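Local coordinates for protein probable acetyltransferases (Chromobacterium violaceum, PDB 3PZJ) that probably transfers acetyl groups as a GNAT-family enzyme, perhaps to the N-terminal serine or alanine of a protein, at residues K28-A33 against A92-C97; A52-F57 against D76-W81; G59-W64 against Y69-D74. One frame throughout, in Å; residues are numbered along the deposited sequence.

Interaction 1. Residues K28-A33 against A92-C97; sequences KAPEAA and ALYVVC
At Ala92, the first residue of strand 92-98, the methyl packs on that of Ala29, CB to CB at 3.5 Å. The two backbones are nearest here, with the CA atoms of Ala29 and Ala92 6.5 Å apart. The side chain of Ala92 also lies about 5 Å from a bound sodium ion. Two residues on, Tyr94 carries the rest of the contact. Its CG stands anti to the carbonyl carbon (chi1 -60°), and the ring reaches out to the loop before strand 34-35. The phenol OH donates a hydrogen bond of 2.7 Å to Pro30 O. It meets a lone pair in the carbonyl plane, at a C=O...O angle of 131°. Pro30 O lies at the edge of the tyrosine ring, near its plane. A side chain from the GNAT sheet is thus hydrogen-bonded to the irregular segment that precedes strand 34-35. The pyrrolidine crosses the tyrosine side chain at about a right angle, with Pro30 CD 3.3 Å from Tyr94 OH. Ala29 CB packs on the same hydroxyl at 3.4 Å. Beyond the contact, Pro30 also touches Thr147 of helix 135-150, and Tyr94 touches Leu144 of that helix.

Interaction 2. Residues A52-F57 against D76-W81; sequences ALFRLF and DAFITW
The helical segments 52-57 and 76-81 come nearest at Phe54 and Phe78, whose CA atoms are 6.5 Å apart. Phe78 does most of the touching. Its CG is anti to the backbone N (chi1 177°), which carries the ring across to the neighbouring helix. One side of that ring, from CD2 through CE2 to CZ, meets the backbone and the first side-chain carbons of segment 52-57. Phe78 CE2 lies 3.7 Å from Leu53 CB. The same CE2 is also 3.7 Å from Phe54 N, and both partners approach the ring obliquely. Phe78 CD2 packs on Phe54 CB at 3.8 Å.

Phe54 answers from its own helix. Its CG is likewise anti to the backbone N (chi1 175°), and its ring runs back past Phe78. The two side chains slide by each other in opposite directions. Phe54 CD1 thus reaches Phe78 CB at 3.8 Å, and each phenylalanine sets one ring carbon against the CB of the other. No hydrogen bond crosses between the segments; the contact is apolar packing.

On the second helix, Thr80 OG1 donates to Asp76 O at 2.8 Å. Thr80 N binds the same oxygen, and the two donors reach it from opposite faces of the carbonyl plane. The buried side of the contact rests on the sheet. Leu53 and Phe78 both touch Phe107 of strand 106-114, and Phe78 meets Phe72 edge-to-face. The helices meet each other through Leu53, Phe54 and Phe78. Two helices in succession between strands 39-43 and 92-98 are characteristic of the GNAT fold.

Interaction 3. Residues G59-W64 against Y69-D74; sequences GDDSHW and YGPFED. With EDO (1,2-ethanediol), chain D.
The peptide bond before Pro71 is cis, and Gly70 and Pro71 on its two sides lie over one face of the Trp64 indole. The CA atoms of both make CH-pi contacts with its five-membered ring. Pro71 CA is 3.7 Å from the ring centroid and 24° off the normal. Gly70 CA is 4.0 Å from it. Trp64 CG sits beside its backbone N, anti to the carbonyl carbon (chi1 -45°), which sends the indole toward segment 69-74. Pro71 CB also touches Trp64 CD1 at 3.4 Å. Asp61 crosses the proline at about a right angle, its OD1 3.7 Å from Pro71 CB.

Phe72 comes to the same indole face with its edge. The six-membered ring of Trp64 and the Phe72 ring form a T-shaped pair, with planes at 85°. Phe72 CE2 approaches Trp64 CH2 to 3.6 Å. Tyr69 meets Trp64 rim to rim instead, CE1 to CZ3 at 3.7 Å. Across the indole, His63 CD2 lies over the opposite face.

The Tyr69 hydroxyl bonds to Asn126. It also lies improbably close to O1 of a 1,2-ethanediol, probably from the crystallisation liquor, so the geometry of that bond is doubtful. Before Trp64, Asp60 OD1 accepts from Ser62 N, an Asx turn, and also from Ser62 OG. Trp64, Tyr69 and Phe72 form an aromatic cluster in the loop that joins the two helices 46-58 and 75-87 of this GNAT domain.

Interactions 2 and 3 are neighbours, with centres about 9 Å apart. The 59-74 loop leaves one helix of interaction 2 and enters the other, and their aromatic groups run together. Trp81 CB touches Phe72 CE1 at 3.4 Å, and Phe57 CB touches Trp64 CZ2 at 3.5 Å. Asp74 OD1 caps the second helix at Ala77 N. Interaction 1 lies farther off, its centre about 18 Å from that of interaction 2. Packing of Val95 CG2 on Leu53 CD1, at 4.1 Å, still joins the two. Interactions 1 and 3 do not touch; their nearest atoms are about 7 Å apart. The sodium ion, bound by Val86, Gln88 and Thr91, sits at the Ala92 end of interaction 1.

Interaction 1. Residues K28-A33 against A92-C97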
loop_
_atom_site.group_PDB
_atom_site.type_symbol
_atom_site.label_atom_id
_atom_site.label_comp_id
_atom_site.label_asym_id
_atom_site.label_seq_id
_atom_site.Cartn_x
_atom_site.Cartn_y
_atom_site.Cartn_z
ATOM N N LYS A 28 14.058 -0.989 -11.982
ATOM C CA LYS A 28 14.548 -1.033 -10.619
ATOM C C LYS A 28 15.155 0.341 -10.274
ATOM O O LYS A 28 15.478 1.126 -11.160
ATOM C CB LYS A 28 15.624 -2.161 -10.451
ATOM N N ALA A 29 15.375 0.608 -8.991
ATOM C CA ALA A 29 15.905 1.949 -8.573
ATOM C C ALA A 29 17.345 2.049 -8.984
ATOM O O ALA A 29 18.051 1.023 -8.957
ATOM C CB ALA A 29 15.774 2.132 -7.070
ATOM N N PRO A 30 17.805 3.236 -9.408
ATOM C CA PRO A 30 19.176 3.265 -9.879
ATOM C C PRO A 30 20.104 2.873 -8.784
ATOM O O PRO A 30 19.911 3.257 -7.597
ATOM C CB PRO A 30 19.453 4.754 -10.199
ATOM C CG PRO A 30 18.214 5.431 -10.074
ATOM C CD PRO A 30 17.115 4.513 -9.662
ATOM N N GLU A 31 21.133 2.147 -9.201
ATOM C CA GLU A 31 22.214 1.709 -8.312
ATOM C C GLU A 31 23.446 2.655 -8.424
ATOM O O GLU A 31 24.415 2.511 -7.709
ATOM C CB GLU A 31 22.576 0.264 -8.683
ATOM N N ALA A 32 23.423 3.616 -9.338
ATOM C CA ALA A 32 24.494 4.638 -9.448
ATOM C C ALA A 32 23.900 5.965 -9.093
ATOM O O ALA A 32 22.675 6.078 -9.054
ATOM C CB ALA A 32 25.071 4.679 -10.887
ATOM N N ALA A 33 24.746 6.965 -8.872
ATOM C CA ALA A 33 24.292 8.306 -8.478
ATOM C C ALA A 33 23.438 8.947 -9.533
ATOM O O ALA A 33 23.720 8.782 -10.716
ATOM C CB ALA A 33 25.428 9.218 -8.147
ATOM N N ALA A 92 14.549 1.996 -1.658
ATOM C CA ALA A 92 15.907 2.406 -2.042
ATOM C C ALA A 92 16.110 3.817 -1.552
ATOM O O ALA A 92 15.238 4.655 -1.769
ATOM C CB ALA A 92 16.085 2.359 -3.566
ATOM N N LEU A 93 17.215 4.077 -0.881
ATOM C CA LEU A 93 17.466 5.411 -0.340
ATOM C C LEU A 93 18.726 6.006 -0.930
ATOM O O LEU A 93 19.597 5.259 -1.411
ATOM C CB LEU A 93 17.663 5.374 1.157
ATOM C CG LEU A 93 16.470 4.924 2.043
ATOM C CD1 LEU A 93 16.942 4.885 3.530
ATOM C CD2 LEU A 93 15.276 5.826 1.848
ATOM N N TYR A 94 18.771 7.330 -0.922
ATOM C CA TYR A 94 19.857 8.121 -1.515
ATOM C C TYR A 94 20.198 9.222 -0.538
ATOM O O TYR A 94 19.331 9.731 0.194
ATOM C CB TYR A 94 19.420 8.747 -2.822
ATOM C CG TYR A 94 19.011 7.697 -3.847
ATOM C CD1 TYR A 94 19.925 7.212 -4.797
ATOM C CD2 TYR A 94 17.744 7.160 -3.831
ATOM C CE1 TYR A 94 19.537 6.240 -5.715
ATOM C CE2 TYR A 94 17.346 6.204 -4.753
ATOM C CZ TYR A 94 18.274 5.691 -5.625
ATOM O OH TYR A 94 17.937 4.731 -6.524
ATOM N N VAL A 95 21.480 9.588 -0.539
ATOM C CA VAL A 95 22.003 10.664 0.223
ATOM C C VAL A 95 22.108 11.951 -0.683
ATOM O O VAL A 95 22.579 11.923 -1.816
ATOM C CB VAL A 95 23.385 10.317 0.783
ATOM C CG1 VAL A 95 23.922 11.528 1.499
ATOM C CG2 VAL A 95 23.276 9.136 1.756
ATOM N N VAL A 96 21.621 13.064 -0.142
ATOM C CA VAL A 96 21.612 14.324 -0.848
ATOM C C VAL A 96 22.964 14.988 -0.566
ATOM O O VAL A 96 23.273 15.250 0.587
ATOM C CB VAL A 96 20.490 15.188 -0.345
ATOM C CG1 VAL A 96 20.533 16.568 -1.087
ATOM C CG2 VAL A 96 19.101 14.440 -0.665
ATOM N N CYS A 97 23.734 15.245 -1.634
ATOM C CA CYS A 97 25.006 15.976 -1.586
ATOM C C CYS A 97 24.922 17.131 -2.562
ATOM O O CYS A 97 24.233 17.038 -3.589
ATOM C CB CYS A 97 26.141 15.052 -1.989
ATOM S SG CYS A 97 26.270 13.528 -1.014
#

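Interaction 2. Residues A52-F57 against D76-W81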
loop_
_atom_site.group_PDB
_atom_site.type_symbol
_atom_site.label_atom_id
_atom_site.label_comp_id
_atom_site.label_asym_id
_atom_site.label_seq_id
_atom_site.Cartn_x
_atom_site.Cartn_y
_atom_site.Cartn_z
ATOM N N ALA A 52 27.551 10.106 9.522
ATOM C CA ALA A 52 27.358 11.469 9.066
ATOM C C ALA A 52 25.902 11.833 9.129
ATOM O O ALA A 52 25.556 12.951 9.559
ATOM C CB ALA A 52 27.900 11.685 7.691
ATOM N N LEU A 53 25.035 10.923 8.687
ATOM C CA LEU A 53 23.607 11.253 8.675
ATOM C C LEU A 53 23.110 11.342 10.091
ATOM O O LEU A 53 22.296 12.178 10.381
ATOM C CB LEU A 53 22.798 10.196 7.895
ATOM C CG LEU A 53 23.004 10.305 6.375
ATOM C CD1 LEU A 53 22.423 9.019 5.759
ATOM C CD2 LEU A 53 22.379 11.571 5.743
ATOM N N PHE A 54 23.582 10.451 10.971
ATOM C CA PHE A 54 23.167 10.518 12.353
ATOM C C PHE A 54 23.422 11.905 12.935
ATOM O O PHE A 54 22.547 12.488 13.559
ATOM C CB PHE A 54 23.932 9.467 13.153
ATOM C CG PHE A 54 23.666 9.514 14.612
ATOM C CD1 PHE A 54 22.426 9.244 15.097
ATOM C CD2 PHE A 54 24.635 9.935 15.490
ATOM C CE1 PHE A 54 22.155 9.290 16.386
ATOM C CE2 PHE A 54 24.350 10.002 16.827
ATOM C CZ PHE A 54 23.106 9.659 17.271
ATOM N N ARG A 55 24.638 12.410 12.741
ATOM C CA ARG A 55 25.079 13.721 13.313
ATOM C C ARG A 55 24.210 14.828 12.827
ATOM O O ARG A 55 23.956 15.756 13.557
ATOM C CB ARG A 55 26.482 14.061 12.902
ATOM C CG ARG A 55 27.463 13.209 13.603
ATOM C CD ARG A 55 28.912 13.617 13.232
ATOM N NE ARG A 55 29.736 12.427 13.274
ATOM C CZ ARG A 55 30.296 11.811 12.231
ATOM N NH1 ARG A 55 30.216 12.292 10.987
ATOM N NH2 ARG A 55 30.993 10.709 12.464
ATOM N N LEU A 56 23.758 14.725 11.577
ATOM C CA LEU A 56 22.970 15.769 10.998
ATOM C C LEU A 56 21.692 16.068 11.805
ATOM O O LEU A 56 21.258 17.239 11.862
ATOM C CB LEU A 56 22.620 15.391 9.573
ATOM C CG LEU A 56 22.453 16.409 8.503
ATOM C CD1 LEU A 56 23.741 17.260 8.372
ATOM C CD2 LEU A 56 22.137 15.560 7.194
ATOM N N PHE A 57 21.092 15.050 12.436
ATOM C CA PHE A 57 19.829 15.241 13.141
ATOM C C PHE A 57 19.982 15.113 14.656
ATOM O O PHE A 57 19.073 15.484 15.382
ATOM C CB PHE A 57 18.792 14.248 12.636
ATOM C CG PHE A 57 18.620 14.312 11.173
ATOM C CD1 PHE A 57 17.927 15.354 10.598
ATOM C CD2 PHE A 57 19.229 13.365 10.368
ATOM C CE1 PHE A 57 17.798 15.390 9.216
ATOM C CE2 PHE A 57 19.140 13.430 9.006
ATOM C CZ PHE A 57 18.449 14.396 8.425
ATOM N N ASP A 76 24.739 3.559 16.456
ATOM C CA ASP A 76 24.446 2.178 16.112
ATOM C C ASP A 76 22.963 1.963 15.894
ATOM O O ASP A 76 22.538 1.116 15.031
ATOM C CB ASP A 76 24.960 1.172 17.159
ATOM C CG ASP A 76 26.500 1.076 17.186
ATOM O OD1 ASP A 76 27.164 1.828 16.441
ATOM O OD2 ASP A 76 27.027 0.236 17.950
ATOM N N ALA A 77 22.143 2.647 16.676
ATOM C CA ALA A 77 20.673 2.437 16.522
ATOM C C ALA A 77 20.233 2.949 15.173
ATOM O O ALA A 77 19.387 2.340 14.484
ATOM C CB ALA A 77 19.886 3.096 17.631
ATOM N N PHE A 78 20.839 4.043 14.760
ATOM C CA PHE A 78 20.480 4.682 13.504
ATOM C C PHE A 78 20.981 3.895 12.285
ATOM O O PHE A 78 20.266 3.721 11.310
ATOM C CB PHE A 78 20.903 6.125 13.454
ATOM C CG PHE A 78 20.614 6.780 12.175
ATOM C CD1 PHE A 78 19.332 7.114 11.840
ATOM C CD2 PHE A 78 21.641 7.064 11.280
ATOM C CE1 PHE A 78 19.042 7.696 10.608
ATOM C CE2 PHE A 78 21.372 7.629 10.070
ATOM C CZ PHE A 78 20.027 7.997 9.755
ATOM N N ILE A 79 22.162 3.346 12.396
ATOM C CA ILE A 79 22.715 2.517 11.356
ATOM C C ILE A 79 21.908 1.251 11.242
ATOM O O ILE A 79 21.594 0.803 10.142
ATOM C CB ILE A 79 24.170 2.247 11.636
ATOM C CG1 ILE A 79 24.948 3.530 11.328
ATOM C CG2 ILE A 79 24.723 1.101 10.795
ATOM C CD1 ILE A 79 26.334 3.430 11.632
ATOM N N THR A 80 21.478 0.724 12.363
ATOM C CA THR A 80 20.662 -0.481 12.367
ATOM C C THR A 80 19.327 -0.234 11.625
ATOM O O THR A 80 18.993 -0.972 10.689
ATOM C CB THR A 80 20.371 -1.013 13.772
ATOM O OG1 THR A 80 21.598 -1.402 14.423
ATOM C CG2 THR A 80 19.465 -2.232 13.698
ATOM N N TRP A 81 18.646 0.858 11.986
ATOM C CA TRP A 81 17.409 1.312 11.295
ATOM C C TRP A 81 17.620 1.483 9.812
ATOM O O TRP A 81 16.810 1.018 8.989
ATOM C CB TRP A 81 16.834 2.610 11.949
ATOM C CG TRP A 81 15.670 3.077 11.227
ATOM C CD1 TRP A 81 14.394 2.580 11.275
ATOM C CD2 TRP A 81 15.668 4.083 10.265
ATOM N NE1 TRP A 81 13.590 3.283 10.411
ATOM C CE2 TRP A 81 14.356 4.181 9.754
ATOM C CE3 TRP A 81 16.661 4.916 9.750
ATOM C CZ2 TRP A 81 14.000 5.117 8.811
ATOM C CZ3 TRP A 81 16.309 5.832 8.774
ATOM C CH2 TRP A 81 14.976 5.922 8.319
#

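Interaction 3. Residues G59-W64 against Y69-D74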
loop_
_atom_site.group_PDB
_atom_site.type_symbol
_atom_site.label_atom_id
_atom_site.label_comp_id
_atom_site.label_asym_id
_atom_site.label_seq_id
_atom_site.Cartn_x
_atom_site.Cartn_y
_atom_site.Cartn_z
ATOM N N GLY A 59 21.186 16.626 16.862
ATOM C CA GLY A 59 20.943 17.819 17.604
ATOM C C GLY A 59 19.523 18.126 18.026
ATOM O O GLY A 59 19.298 18.392 19.208
ATOM N N ASP A 60 18.581 18.146 17.070
ATOM C CA ASP A 60 17.223 18.552 17.346
ATOM C C ASP A 60 16.215 17.403 17.126
ATOM O O ASP A 60 15.763 17.158 16.033
ATOM C CB ASP A 60 16.873 19.729 16.450
ATOM C CG ASP A 60 15.450 20.212 16.632
ATOM O OD1 ASP A 60 14.732 19.749 17.582
ATOM O OD2 ASP A 60 15.067 21.100 15.837
ATOM N N ASP A 61 15.821 16.768 18.223
ATOM C CA ASP A 61 14.894 15.667 18.211
ATOM C C ASP A 61 13.517 15.963 17.639
ATOM O O ASP A 61 12.833 15.029 17.251
ATOM C CB ASP A 61 14.728 15.150 19.609
ATOM C CG ASP A 61 15.906 14.387 20.071
ATOM O OD1 ASP A 61 16.868 14.136 19.262
ATOM O OD2 ASP A 61 15.845 14.028 21.258
ATOM N N SER A 62 13.156 17.239 17.531
ATOM C CA SER A 62 11.875 17.652 16.926
ATOM C C SER A 62 11.786 17.252 15.446
ATOM O O SER A 62 10.709 17.114 14.942
ATOM C CB SER A 62 11.622 19.169 17.103
ATOM O OG SER A 62 12.476 19.909 16.255
ATOM N N HIS A 63 12.917 16.965 14.811
ATOM C CA HIS A 63 12.966 16.471 13.445
ATOM C C HIS A 63 12.015 15.277 13.184
ATOM O O HIS A 63 11.361 15.189 12.158
ATOM C CB HIS A 63 14.417 16.089 13.050
ATOM C CG HIS A 63 14.503 15.544 11.660
ATOM N ND1 HIS A 63 14.359 16.326 10.537
ATOM C CD2 HIS A 63 14.511 14.257 11.223
ATOM C CE1 HIS A 63 14.379 15.551 9.465
ATOM N NE2 HIS A 63 14.453 14.288 9.859
ATOM N N TRP A 64 11.905 14.401 14.165
ATOM C CA TRP A 64 11.228 13.138 14.054
ATOM C C TRP A 64 9.724 13.244 14.434
ATOM O O TRP A 64 9.014 12.281 14.288
ATOM C CB TRP A 64 11.982 12.075 14.905
ATOM C CG TRP A 64 13.490 12.104 14.747
ATOM C CD1 TRP A 64 14.404 12.636 15.622
ATOM C CD2 TRP A 64 14.252 11.596 13.631
ATOM N NE1 TRP A 64 15.683 12.497 15.103
ATOM C CE2 TRP A 64 15.601 11.845 13.896
ATOM C CE3 TRP A 64 13.898 10.998 12.407
ATOM C CZ2 TRP A 64 16.586 11.504 13.009
ATOM C CZ3 TRP A 64 14.869 10.654 11.559
ATOM C CH2 TRP A 64 16.207 10.901 11.846
ATOM N N TYR A 69 9.634 7.021 12.941
ATOM C CA TYR A 69 10.871 6.548 13.499
ATOM C C TYR A 69 11.590 7.725 14.091
ATOM O O TYR A 69 11.249 8.867 13.848
ATOM C CB TYR A 69 11.780 5.941 12.419
ATOM C CG TYR A 69 11.765 6.694 11.112
ATOM C CD1 TYR A 69 12.660 7.717 10.835
ATOM C CD2 TYR A 69 10.853 6.348 10.121
ATOM C CE1 TYR A 69 12.575 8.438 9.632
ATOM C CE2 TYR A 69 10.794 7.030 8.916
ATOM C CZ TYR A 69 11.665 8.042 8.669
ATOM O OH TYR A 69 11.562 8.695 7.461
ATOM N N GLY A 70 12.670 7.429 14.775
ATOM C CA GLY A 70 13.427 8.449 15.455
ATOM C C GLY A 70 12.740 8.934 16.744
ATOM O O GLY A 70 11.578 8.660 17.020
ATOM N N PRO A 71 13.478 9.625 17.580
ATOM C CA PRO A 71 14.915 9.832 17.500
ATOM C C PRO A 71 15.674 8.559 17.815
ATOM O O PRO A 71 15.094 7.555 18.229
ATOM C CB PRO A 71 15.165 10.948 18.520
ATOM C CG PRO A 71 13.964 10.932 19.436
ATOM C CD PRO A 71 12.833 10.312 18.735
ATOM N N PHE A 72 16.958 8.591 17.526
ATOM C CA PHE A 72 17.830 7.429 17.673
ATOM C C PHE A 72 18.766 7.628 18.881
ATOM O O PHE A 72 19.347 8.690 19.055
ATOM C CB PHE A 72 18.545 7.200 16.360
ATOM C CG PHE A 72 17.614 6.880 15.237
ATOM C CD1 PHE A 72 17.151 5.574 15.042
ATOM C CD2 PHE A 72 17.128 7.882 14.412
ATOM C CE1 PHE A 72 16.258 5.274 13.969
ATOM C CE2 PHE A 72 16.213 7.607 13.397
ATOM C CZ PHE A 72 15.809 6.298 13.170
ATOM N N GLU A 73 18.849 6.625 19.742
ATOM C CA GLU A 73 19.564 6.812 21.003
ATOM C C GLU A 73 21.076 6.945 20.780
ATOM O O GLU A 73 21.764 7.400 21.677
ATOM C CB GLU A 73 19.300 5.653 21.979
ATOM C CG GLU A 73 20.185 4.434 21.747
ATOM C CD GLU A 73 19.728 3.190 22.523
ATOM O OE1 GLU A 73 19.423 2.125 21.878
ATOM O OE2 GLU A 73 19.650 3.289 23.777
ATOM N N ASP A 74 21.582 6.421 19.660
ATOM C CA ASP A 74 22.987 6.529 19.289
ATOM C C ASP A 74 23.201 6.116 17.837
ATOM O O ASP A 74 22.316 5.622 17.194
ATOM C CB ASP A 74 23.898 5.674 20.222
ATOM C CG ASP A 74 23.523 4.192 20.233
ATOM O OD1 ASP A 74 22.994 3.618 19.223
ATOM O OD2 ASP A 74 23.801 3.579 21.275
HETATM C C1 EDO D . 8.951 8.146 5.875
HETATM O O1 EDO D . 9.573 9.280 6.430
HETATM C C2 EDO D . 7.951 8.602 4.842
HETATM O O2 EDO D . 8.014 7.654 3.813
#